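Local coordinates for N-(5'-phosphoribosyl)anthranilate isomerase (PDB 5LHF), which catalyses the isomerisation of N-(5-phospho-beta-D-ribosyl)anthranilate to 1-(2-carboxyphenylamino)-1-deoxy-D-ribulose 5-phosphate, the third step of tryptophan synthesis from chorismate, at residues 11-14 with 15-18; 187-191 with 192-196. One frame throughout, in Å; residues are numbered along the deposited sequence.

Contact 1: residues 11-14 with 15-18; sequences VKTM and DELR
Glu-16, in the first turn of helix 14-20, reaches back along the loop that leads into the helix and meets Thr-13, Val-11 and Lys-12. Its CB faces both the hydroxyl and the carbonyl oxygen of Thr-13 and, on another side, the CG1 methyl of Val-11 at 4.1 Å. CG passes Thr-13 OG1 at 3.5 Å. With CD anti to CA (chi2 -170°), the chain runs on straight and carries the carboxylate to the backbone of Lys-12, whose N-H points at OE1 over 2.8 Å, nearly along the C-O axis of that oxygen. OE1 also rests against Val-11 CA. The second oxygen, OE2, turns to Arg-37, so both ends of this buried carboxylate are engaged, and the neighbouring arginine would be expected to favour its charged form.

Thr-13 in turn caps the backbone of the same glutamate. With chi1 at 61°, its OG1 swings in toward the start of the helix and accepts the N-H of Glu-16 at 3.1 Å. The helical bonds start beside it, Leu-17 N to Thr-13 O at 2.9 Å and Arg-18 N to Met-14 O at 2.9 Å. A threonine N-cap of this kind opens the first helix of the TIM barrel, after the loop that follows strand 5-9.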
loop_
_atom_site.group_PDB
_atom_site.type_symbol
_atom_site.label_atom_id
_atom_site.label_comp_id
_atom_site.label_asym_id
_atom_site.label_seq_id
_atom_site.Cartn_x
_atom_site.Cartn_y
_atom_site.Cartn_z
ATOM N N VAL A 11 9.468 -2.377 -5.535
ATOM C CA VAL A 11 10.864 -2.386 -5.962
ATOM C C VAL A 11 11.256 -3.808 -6.324
ATOM O O VAL A 11 10.885 -4.772 -5.635
ATOM C CB VAL A 11 11.793 -1.789 -4.887
ATOM C CG1 VAL A 11 11.533 -0.292 -4.734
ATOM C CG2 VAL A 11 11.608 -2.514 -3.545
ATOM N N LYS A 12 11.990 -3.944 -7.435
ATOM C CA LYS A 12 12.436 -5.239 -7.932
ATOM C C LYS A 12 13.941 -5.432 -7.844
ATOM O O LYS A 12 14.405 -6.574 -7.916
ATOM C CB LYS A 12 12.007 -5.433 -9.394
ATOM C CG LYS A 12 10.512 -5.306 -9.617
ATOM C CD LYS A 12 9.988 -6.459 -10.441
ATOM C CE LYS A 12 10.255 -6.255 -11.898
ATOM N NZ LYS A 12 9.634 -7.313 -12.733
ATOM N N THR A 13 14.714 -4.359 -7.688
ATOM C CA THR A 13 16.167 -4.484 -7.691
ATOM C C THR A 13 16.780 -3.661 -6.569
ATOM O O THR A 13 16.139 -2.795 -5.968
ATOM C CB THR A 13 16.775 -4.030 -9.020
ATOM O OG1 THR A 13 16.462 -2.649 -9.228
ATOM C CG2 THR A 13 16.225 -4.854 -10.173
ATOM N N MET A 14 18.057 -3.945 -6.310
ATOM C CA MET A 14 18.820 -3.147 -5.362
ATOM C C MET A 14 18.887 -1.693 -5.813
ATOM O O MET A 14 18.805 -0.775 -4.989
ATOM C CB MET A 14 20.223 -3.745 -5.220
ATOM C CG MET A 14 21.064 -3.693 -6.493
ATOM S SD MET A 14 22.562 -4.710 -6.426
ATOM C CE MET A 14 23.614 -3.684 -5.390
ATOM N N ASP A 15 18.990 -1.468 -7.125
ATOM C CA ASP A 15 19.057 -0.098 -7.627
ATOM C C ASP A 15 17.765 0.656 -7.344
ATOM O O ASP A 15 17.800 1.814 -6.906
ATOM C CB ASP A 15 19.353 -0.094 -9.121
ATOM C CG ASP A 15 20.764 -0.528 -9.431
ATOM O OD1 ASP A 15 20.965 -1.113 -10.514
ATOM O OD2 ASP A 15 21.668 -0.278 -8.599
ATOM N N GLU A 16 16.616 0.022 -7.585
ATOM C CA GLU A 16 15.337 0.670 -7.286
ATOM C C GLU A 16 15.168 0.901 -5.789
ATOM O O GLU A 16 14.681 1.957 -5.363
ATOM C CB GLU A 16 14.188 -0.187 -7.816
ATOM C CG GLU A 16 14.056 -0.165 -9.307
ATOM C CD GLU A 16 12.784 -0.812 -9.770
ATOM O OE1 GLU A 16 12.377 -1.839 -9.175
ATOM O OE2 GLU A 16 12.173 -0.278 -10.717
ATOM N N LEU A 17 15.563 -0.083 -4.972
ATOM C CA LEU A 17 15.483 0.075 -3.523
ATOM C C LEU A 17 16.282 1.283 -3.047
ATOM O O LEU A 17 15.754 2.150 -2.351
ATOM C CB LEU A 17 15.978 -1.187 -2.823
ATOM C CG LEU A 17 16.046 -1.106 -1.296
ATOM C CD1 LEU A 17 14.660 -0.935 -0.676
ATOM C CD2 LEU A 17 16.685 -2.347 -0.769
ATOM N N ARG A 18 17.575 1.345 -3.392
ATOM C CA ARG A 18 18.409 2.448 -2.921
ATOM C C ARG A 18 17.874 3.810 -3.376
ATOM O O ARG A 18 18.017 4.810 -2.657
ATOM C CB ARG A 18 19.844 2.255 -3.405
ATOM C CG ARG A 18 20.524 1.031 -2.814
ATOM C CD ARG A 18 20.490 1.067 -1.294
ATOM N NE ARG A 18 21.341 0.032 -0.701
ATOM C CZ ARG A 18 21.090 -0.562 0.466
ATOM N NH1 ARG A 18 19.998 -0.246 1.150
ATOM N NH2 ARG A 18 21.919 -1.491 0.937
#

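Contact 2: residues 187-191 with 192-196; sequences GVERN and GVKDR
Arg-190 and Asp-195 meet through a side-on, two-nitrogen salt bridge: NE donates to OD1 at 2.7 Å and NH2 to OD2 at 2.8 Å. The two flat groups stand 76° apart; OD1 lies in the guanidinium plane at its edge, while both nitrogens come from above the carboxylate plane. A bend at chi3 (-48°) turns the guanidinium back to the acid, while OD2 also caps Leu-198 N at the start of helix 196-207. The tightly packed part includes, on the other face of the hairpin, Glu-189, whose OE1 takes Lys-194 NZ on its anti lone pair at 2.6 Å; Arg-37 shares that oxygen, and the ammonium also bonds to Cys-9 O. Between these pairs runs a two-stranded antiparallel beta hairpin closed by a type I' turn, with Arg-190 N bonded to Val-193 O at 2.8 Å and Val-193 N to Arg-190 O at 3.0 Å. Asp-195 N extends the pairing to Val-188 O. The turn is the looser side: its central residues, Asn-191 and Gly-192, both have positive phi, Asn-191 is exposed, and Gly-192 donates its N-H to a water at 2.9 Å. That water reaches back only weakly to Glu-189 O, whereas Val-188 at the other end is buried against Ile-199 and Phe-202.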
loop_
_atom_site.group_PDB
_atom_site.type_symbol
_atom_site.label_atom_id
_atom_site.label_comp_id
_atom_site.label_asym_id
_atom_site.label_seq_id
_atom_site.Cartn_x
_atom_site.Cartn_y
_atom_site.Cartn_z
ATOM N N GLY A 187 3.101 5.105 -11.007
ATOM C CA GLY A 187 3.147 6.543 -11.240
ATOM C C GLY A 187 4.531 7.161 -11.165
ATOM O O GLY A 187 4.714 8.307 -11.604
ATOM N N VAL A 188 5.517 6.452 -10.611
ATOM C CA VAL A 188 6.876 6.998 -10.571
ATOM C C VAL A 188 7.846 6.067 -11.292
ATOM O O VAL A 188 9.050 6.065 -11.015
ATOM C CB VAL A 188 7.336 7.296 -9.124
ATOM C CG1 VAL A 188 6.504 8.450 -8.508
ATOM C CG2 VAL A 188 7.267 6.054 -8.237
ATOM N N GLU A 189 7.325 5.283 -12.235
ATOM C CA GLU A 189 8.141 4.437 -13.094
ATOM C C GLU A 189 8.307 5.047 -14.482
ATOM O O GLU A 189 7.341 5.515 -15.089
ATOM C CB GLU A 189 7.510 3.053 -13.228
ATOM C CG GLU A 189 7.579 2.244 -11.950
ATOM C CD GLU A 189 6.792 0.945 -12.004
ATOM O OE1 GLU A 189 6.681 0.312 -10.941
ATOM O OE2 GLU A 189 6.284 0.558 -13.084
ATOM N N ARG A 190 9.525 4.984 -15.002
ATOM C CA ARG A 190 9.797 5.312 -16.394
ATOM C C ARG A 190 10.206 4.016 -17.079
ATOM O O ARG A 190 11.219 3.410 -16.712
ATOM C CB ARG A 190 10.882 6.387 -16.514
ATOM C CG ARG A 190 11.123 6.871 -17.944
ATOM C CD ARG A 190 12.332 7.796 -18.062
ATOM N NE ARG A 190 12.320 8.838 -17.041
ATOM C CZ ARG A 190 11.607 9.960 -17.119
ATOM N NH1 ARG A 190 10.843 10.205 -18.177
ATOM N NH2 ARG A 190 11.656 10.843 -16.127
ATOM N N ASN A 191 9.406 3.585 -18.051
ATOM C CA ASN A 191 9.590 2.293 -18.714
ATOM C C ASN A 191 9.742 1.180 -17.683
ATOM O O ASN A 191 10.627 0.334 -17.783
ATOM C CB ASN A 191 10.791 2.320 -19.673
ATOM C CG ASN A 191 10.818 1.115 -20.606
ATOM O OD1 ASN A 191 9.770 0.577 -20.963
ATOM N ND2 ASN A 191 12.016 0.671 -20.982
ATOM N N GLY A 192 8.901 1.222 -16.647
ATOM C CA GLY A 192 8.872 0.198 -15.609
ATOM C C GLY A 192 9.983 0.251 -14.580
ATOM O O GLY A 192 10.112 -0.679 -13.777
ATOM N N VAL A 193 10.794 1.303 -14.564
ATOM C CA VAL A 193 11.878 1.412 -13.599
ATOM C C VAL A 193 11.580 2.591 -12.693
ATOM O O VAL A 193 11.226 3.667 -13.181
ATOM C CB VAL A 193 13.235 1.584 -14.303
ATOM C CG1 VAL A 193 14.349 1.710 -13.281
ATOM C CG2 VAL A 193 13.469 0.414 -15.270
ATOM N N LYS A 194 11.704 2.396 -11.379
ATOM C CA LYS A 194 11.599 3.543 -10.473
ATOM C C LYS A 194 12.525 4.657 -10.949
ATOM O O LYS A 194 13.711 4.426 -11.207
ATOM C CB LYS A 194 11.940 3.145 -9.036
ATOM C CG LYS A 194 11.043 2.088 -8.427
ATOM C CD LYS A 194 9.563 2.365 -8.607
ATOM C CE LYS A 194 8.764 1.174 -8.073
ATOM N NZ LYS A 194 7.368 1.094 -8.555
ATOM N N ASP A 195 11.976 5.865 -11.091
ATOM C CA ASP A 195 12.641 6.960 -11.802
ATOM C C ASP A 195 12.803 8.179 -10.897
ATOM O O ASP A 195 11.817 8.674 -10.340
ATOM C CB ASP A 195 11.844 7.334 -13.049
ATOM C CG ASP A 195 12.468 8.483 -13.830
ATOM O OD1 ASP A 195 13.405 8.234 -14.614
ATOM O OD2 ASP A 195 12.024 9.634 -13.655
ATOM N N ARG A 196 14.040 8.682 -10.790
ATOM C CA ARG A 196 14.330 9.738 -9.812
ATOM C C ARG A 196 13.563 11.018 -10.121
ATOM O O ARG A 196 13.065 11.689 -9.209
ATOM C CB ARG A 196 15.835 10.028 -9.760
ATOM C CG ARG A 196 16.240 11.007 -8.646
ATOM C CD ARG A 196 16.317 12.465 -9.110
ATOM N NE ARG A 196 17.241 12.634 -10.230
ATOM C CZ ARG A 196 17.412 13.770 -10.896
ATOM N NH1 ARG A 196 16.729 14.856 -10.553
ATOM N NH2 ARG A 196 18.271 13.822 -11.903
HETATM O O HOH W 1 6.527 2.939 -16.762
#

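How the contacts relate
Contact 1 comes early in the chain, where the loop after strand 5-9 enters helix 14-20; contact 2 comes near its end, in the hairpin between strand 181-184 and helix 196-207. Despite that separation in sequence their centres are 11 Å apart, because the closed eight-stranded barrel brings its first and last beta-alpha units together. They touch directly: Glu-16 OE2 lies 2.8 Å from Lys-194 N, a probable hydrogen bond, and packs on Val-193 CA. Arg-37, from the segment after strand 26-30, makes salt bridges to both Glu-16 and Glu-189. This shared polar network joins the loop after the first barrel strand to the hairpin after the last, at the seam where the TIM barrel closes.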